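Local coordinates for protein putative esterase (Uncultured bacterium, PDB 7C4D) that probably hydrolyses carboxylic ester bonds, as an esterase of the alpha/beta hydrolase fold from a marine microorganism, at residues L116-Y126 and A217-I228. Sequence-based numbering, arbitrary orientation.
Sequences LIVADIAPGKY and ALFLKGELSDYI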
loop_
_atom_site.group_PDB
_atom_site.type_symbol
_atom_site.label_atom_id
_atom_site.label_comp_id
_atom_site.label_asym_id
_atom_site.label_seq_id
_atom_site.Cartn_x
_atom_site.Cartn_y
_atom_site.Cartn_z
ATOM N N LEU A 116 -0.721 14.681 -2.659
ATOM C CA LEU A 116 -0.990 13.330 -2.215
ATOM C C LEU A 116 -1.714 12.544 -3.309
ATOM O O LEU A 116 -2.719 12.998 -3.856
ATOM C CB LEU A 116 -1.833 13.406 -0.944
ATOM C CG LEU A 116 -2.498 12.096 -0.504
ATOM C CD1 LEU A 116 -1.460 10.993 -0.275
ATOM C CD2 LEU A 116 -3.358 12.303 0.749
ATOM N N ILE A 117 -1.209 11.343 -3.607
ATOM C CA ILE A 117 -1.987 10.492 -4.498
ATOM C C ILE A 117 -2.453 9.259 -3.725
ATOM O O ILE A 117 -1.617 8.565 -3.147
ATOM C CB ILE A 117 -1.216 10.098 -5.787
ATOM C CG1 ILE A 117 -0.902 11.300 -6.703
ATOM C CG2 ILE A 117 -2.014 9.059 -6.540
ATOM C CD1 ILE A 117 0.037 10.961 -7.859
ATOM N N VAL A 118 -3.772 8.997 -3.722
ATOM C CA VAL A 118 -4.357 7.832 -3.066
ATOM C C VAL A 118 -4.932 6.866 -4.107
ATOM O O VAL A 118 -5.908 7.213 -4.779
ATOM C CB VAL A 118 -5.429 8.251 -2.035
ATOM C CG1 VAL A 118 -6.206 7.048 -1.528
ATOM C CG2 VAL A 118 -4.825 9.045 -0.898
ATOM N N ALA A 119 -4.333 5.654 -4.200
ATOM C CA ALA A 119 -4.693 4.653 -5.215
ATOM C C ALA A 119 -5.669 3.606 -4.663
ATOM O O ALA A 119 -5.316 2.781 -3.801
ATOM C CB ALA A 119 -3.455 3.985 -5.779
ATOM N N ASP A 120 -6.913 3.705 -5.142
ATOM C CA ASP A 120 -7.975 2.713 -4.981
ATOM C C ASP A 120 -8.270 2.317 -3.516
ATOM O O ASP A 120 -8.313 1.134 -3.197
ATOM C CB ASP A 120 -7.793 1.528 -5.929
ATOM C CG ASP A 120 -9.111 0.822 -6.265
ATOM O OD1 ASP A 120 -10.048 1.479 -6.795
ATOM O OD2 ASP A 120 -9.205 -0.383 -5.990
ATOM N N ILE A 121 -8.527 3.303 -2.645
ATOM C CA ILE A 121 -9.040 3.081 -1.312
ATOM C C ILE A 121 -9.692 4.372 -0.815
ATOM O O ILE A 121 -9.290 5.475 -1.200
ATOM C CB ILE A 121 -7.920 2.590 -0.370
ATOM C CG1 ILE A 121 -8.516 1.949 0.888
ATOM C CG2 ILE A 121 -6.944 3.706 -0.082
ATOM C CD1 ILE A 121 -7.532 1.466 1.918
ATOM N N ALA A 122 -10.712 4.237 0.041
ATOM C CA ALA A 122 -11.430 5.414 0.517
ATOM C C ALA A 122 -11.025 5.685 1.963
ATOM O O ALA A 122 -10.515 4.802 2.631
ATOM C CB ALA A 122 -12.927 5.221 0.355
ATOM N N PRO A 123 -11.231 6.886 2.528
ATOM C CA PRO A 123 -10.844 7.106 3.908
ATOM C C PRO A 123 -11.663 6.319 4.939
ATOM O O PRO A 123 -11.209 6.143 6.066
ATOM C CB PRO A 123 -10.984 8.619 4.122
ATOM C CG PRO A 123 -11.387 9.209 2.794
ATOM C CD PRO A 123 -11.831 8.070 1.908
ATOM N N GLY A 124 -12.835 5.811 4.568
ATOM C CA GLY A 124 -13.746 5.269 5.568
ATOM C C GLY A 124 -13.595 3.763 5.833
ATOM O O GLY A 124 -12.850 3.032 5.175
ATOM N N LYS A 125 -14.347 3.291 6.827
ATOM C CA LYS A 125 -14.266 1.919 7.304
ATOM C C LYS A 125 -14.987 1.012 6.324
ATOM O O LYS A 125 -16.006 1.402 5.769
ATOM C CB LYS A 125 -14.871 1.805 8.715
ATOM C CG LYS A 125 -15.128 0.383 9.199
ATOM C CD LYS A 125 -15.918 0.304 10.475
ATOM C CE LYS A 125 -16.452 -1.097 10.701
ATOM N NZ LYS A 125 -17.059 -1.256 12.045
ATOM N N TYR A 126 -14.421 -0.185 6.111
ATOM C CA TYR A 126 -15.035 -1.256 5.351
ATOM C C TYR A 126 -15.590 -2.284 6.353
ATOM O O TYR A 126 -14.893 -2.661 7.287
ATOM C CB TYR A 126 -13.996 -1.902 4.429
ATOM C CG TYR A 126 -13.457 -0.999 3.346
ATOM C CD1 TYR A 126 -12.456 -0.073 3.632
ATOM C CD2 TYR A 126 -13.972 -1.047 2.049
ATOM C CE1 TYR A 126 -11.977 0.783 2.654
ATOM C CE2 TYR A 126 -13.504 -0.195 1.061
ATOM C CZ TYR A 126 -12.506 0.719 1.373
ATOM O OH TYR A 126 -12.010 1.546 0.421
ATOM N N ALA A 217 -5.033 16.603 -3.291
ATOM C CA ALA A 217 -5.040 15.161 -3.282
ATOM C C ALA A 217 -5.662 14.638 -4.575
ATOM O O ALA A 217 -6.600 15.220 -5.109
ATOM C CB ALA A 217 -5.835 14.671 -2.085
ATOM N N LEU A 218 -5.186 13.466 -5.000
ATOM C CA LEU A 218 -5.730 12.751 -6.156
ATOM C C LEU A 218 -6.133 11.337 -5.727
ATOM O O LEU A 218 -5.313 10.615 -5.167
ATOM C CB LEU A 218 -4.683 12.727 -7.284
ATOM C CG LEU A 218 -4.997 11.816 -8.488
ATOM C CD1 LEU A 218 -6.279 12.254 -9.183
ATOM C CD2 LEU A 218 -3.834 11.804 -9.498
ATOM N N PHE A 219 -7.415 10.979 -5.919
ATOM C CA PHE A 219 -7.892 9.619 -5.710
ATOM C C PHE A 219 -8.000 8.954 -7.082
ATOM O O PHE A 219 -8.744 9.406 -7.962
ATOM C CB PHE A 219 -9.206 9.623 -4.913
ATOM C CG PHE A 219 -9.034 10.015 -3.464
ATOM C CD1 PHE A 219 -8.728 11.325 -3.100
ATOM C CD2 PHE A 219 -9.091 9.053 -2.455
ATOM C CE1 PHE A 219 -8.545 11.685 -1.761
ATOM C CE2 PHE A 219 -8.864 9.400 -1.120
ATOM C CZ PHE A 219 -8.600 10.714 -0.774
ATOM N N LEU A 220 -7.220 7.887 -7.267
ATOM C CA LEU A 220 -7.291 7.092 -8.480
ATOM C C LEU A 220 -8.063 5.807 -8.186
ATOM O O LEU A 220 -7.627 4.979 -7.402
ATOM C CB LEU A 220 -5.880 6.791 -8.979
ATOM C CG LEU A 220 -5.116 7.938 -9.650
ATOM C CD1 LEU A 220 -3.665 7.514 -9.775
ATOM C CD2 LEU A 220 -5.671 8.209 -11.042
ATOM N N LYS A 221 -9.206 5.655 -8.848
ATOM C CA LYS A 221 -10.120 4.539 -8.710
ATOM C C LYS A 221 -9.921 3.567 -9.872
ATOM O O LYS A 221 -9.810 3.985 -11.014
ATOM C CB LYS A 221 -11.541 5.084 -8.853
ATOM C CG LYS A 221 -12.616 4.076 -8.494
ATOM C CD LYS A 221 -13.979 4.371 -9.061
ATOM C CE LYS A 221 -14.799 3.106 -9.201
ATOM N NZ LYS A 221 -16.000 3.382 -10.017
ATOM N N GLY A 222 -9.839 2.267 -9.583
ATOM C CA GLY A 222 -9.933 1.272 -10.647
ATOM C C GLY A 222 -11.389 1.097 -11.083
ATOM O O GLY A 222 -12.289 0.997 -10.242
ATOM N N GLU A 223 -11.636 1.115 -12.395
ATOM C CA GLU A 223 -12.995 0.988 -12.939
ATOM C C GLU A 223 -13.677 -0.286 -12.430
ATOM O O GLU A 223 -14.836 -0.235 -12.042
ATOM C CB GLU A 223 -12.964 0.970 -14.475
ATOM C CG GLU A 223 -14.336 1.032 -15.143
ATOM C CD GLU A 223 -14.435 0.472 -16.557
ATOM O OE1 GLU A 223 -13.417 0.450 -17.282
ATOM O OE2 GLU A 223 -15.541 0.040 -16.936
ATOM N N LEU A 224 -12.947 -1.418 -12.445
ATOM C CA LEU A 224 -13.480 -2.733 -12.105
ATOM C C LEU A 224 -13.292 -3.056 -10.622
ATOM O O LEU A 224 -13.398 -4.206 -10.227
ATOM C CB LEU A 224 -12.777 -3.791 -12.959
ATOM C CG LEU A 224 -12.511 -3.415 -14.417
ATOM C CD1 LEU A 224 -11.451 -4.311 -15.023
ATOM C CD2 LEU A 224 -13.788 -3.428 -15.249
ATOM N N SER A 225 -13.018 -2.046 -9.799
ATOM C CA SER A 225 -12.921 -2.227 -8.361
ATOM C C SER A 225 -13.987 -1.391 -7.657
ATOM O O SER A 225 -14.451 -0.373 -8.180
ATOM C CB SER A 225 -11.539 -1.889 -7.881
ATOM O OG SER A 225 -11.545 -1.523 -6.513
ATOM N N ASP A 226 -14.349 -1.833 -6.450
ATOM C CA ASP A 226 -15.393 -1.206 -5.667
ATOM C C ASP A 226 -14.856 -0.741 -4.324
ATOM O O ASP A 226 -15.648 -0.543 -3.412
ATOM C CB ASP A 226 -16.593 -2.135 -5.474
ATOM C CG ASP A 226 -17.446 -2.241 -6.725
ATOM O OD1 ASP A 226 -17.664 -1.204 -7.384
ATOM O OD2 ASP A 226 -17.876 -3.365 -7.038
ATOM N N TYR A 227 -13.541 -0.492 -4.233
ATOM C CA TYR A 227 -12.983 0.088 -3.016
ATOM C C TYR A 227 -13.436 1.531 -2.858
ATOM O O TYR A 227 -13.619 1.972 -1.722
ATOM C CB TYR A 227 -11.456 -0.023 -2.958
ATOM C CG TYR A 227 -10.957 -1.411 -2.644
ATOM C CD1 TYR A 227 -11.232 -2.470 -3.492
ATOM C CD2 TYR A 227 -10.177 -1.654 -1.527
ATOM C CE1 TYR A 227 -10.776 -3.746 -3.217
ATOM C CE2 TYR A 227 -9.719 -2.926 -1.227
ATOM C CZ TYR A 227 -10.034 -3.971 -2.071
ATOM O OH TYR A 227 -9.575 -5.211 -1.798
ATOM N N ILE A 228 -13.589 2.247 -3.990
ATOM C CA ILE A 228 -14.160 3.594 -3.989
ATOM C C ILE A 228 -15.480 3.583 -4.774
ATOM O O ILE A 228 -15.521 3.158 -5.926
ATOM C CB ILE A 228 -13.168 4.659 -4.535
ATOM C CG1 ILE A 228 -11.820 4.680 -3.803
ATOM C CG2 ILE A 228 -13.807 6.042 -4.565
ATOM C CD1 ILE A 228 -10.801 5.701 -4.355
#
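Asp120, one residue past the end of strand 113-119, grips the end of the neighbouring parallel strand 217-222 with one carboxylate oxygen and the loop after it with the other. Its CG, anti to the backbone N (chi1 -154°), swings the carboxylate toward both: Asp120 OD2 accepts from Ser225 OG at 2.7 Å on its syn lone pair, while Gly222 N approaches Asp120 OD1 at 2.9 Å from above the carboxylate plane. Ser225 OG is fixed in turn by accepting from Tyr227 N, an ST turn. A second tie uses Tyr126, whose OH donates to Tyr227 O at 2.7 Å and accepts from Ala122 N; the two tyrosine rings meet obliquely, planes at 54°. Before these loops, the strands are joined by backbone bonds such as Val118 N to Leu218 O, 2.7 Å. Val118 lies alongside Phe219, its CB over one ring face, and Ile121 O sits at the ring edge. Asp120 OD2 also bonds His253 ND1, consistent with a Ser96-His253-Asp120 catalytic triad; Tyr227 stacks on that imidazole. With an alanine here in place of Asp120, Ser225 OG, Gly222 N and His253 ND1 would probably lose their acceptor. Gly222 N and Ser225 OG thus probably hold the carboxylate oriented for His253.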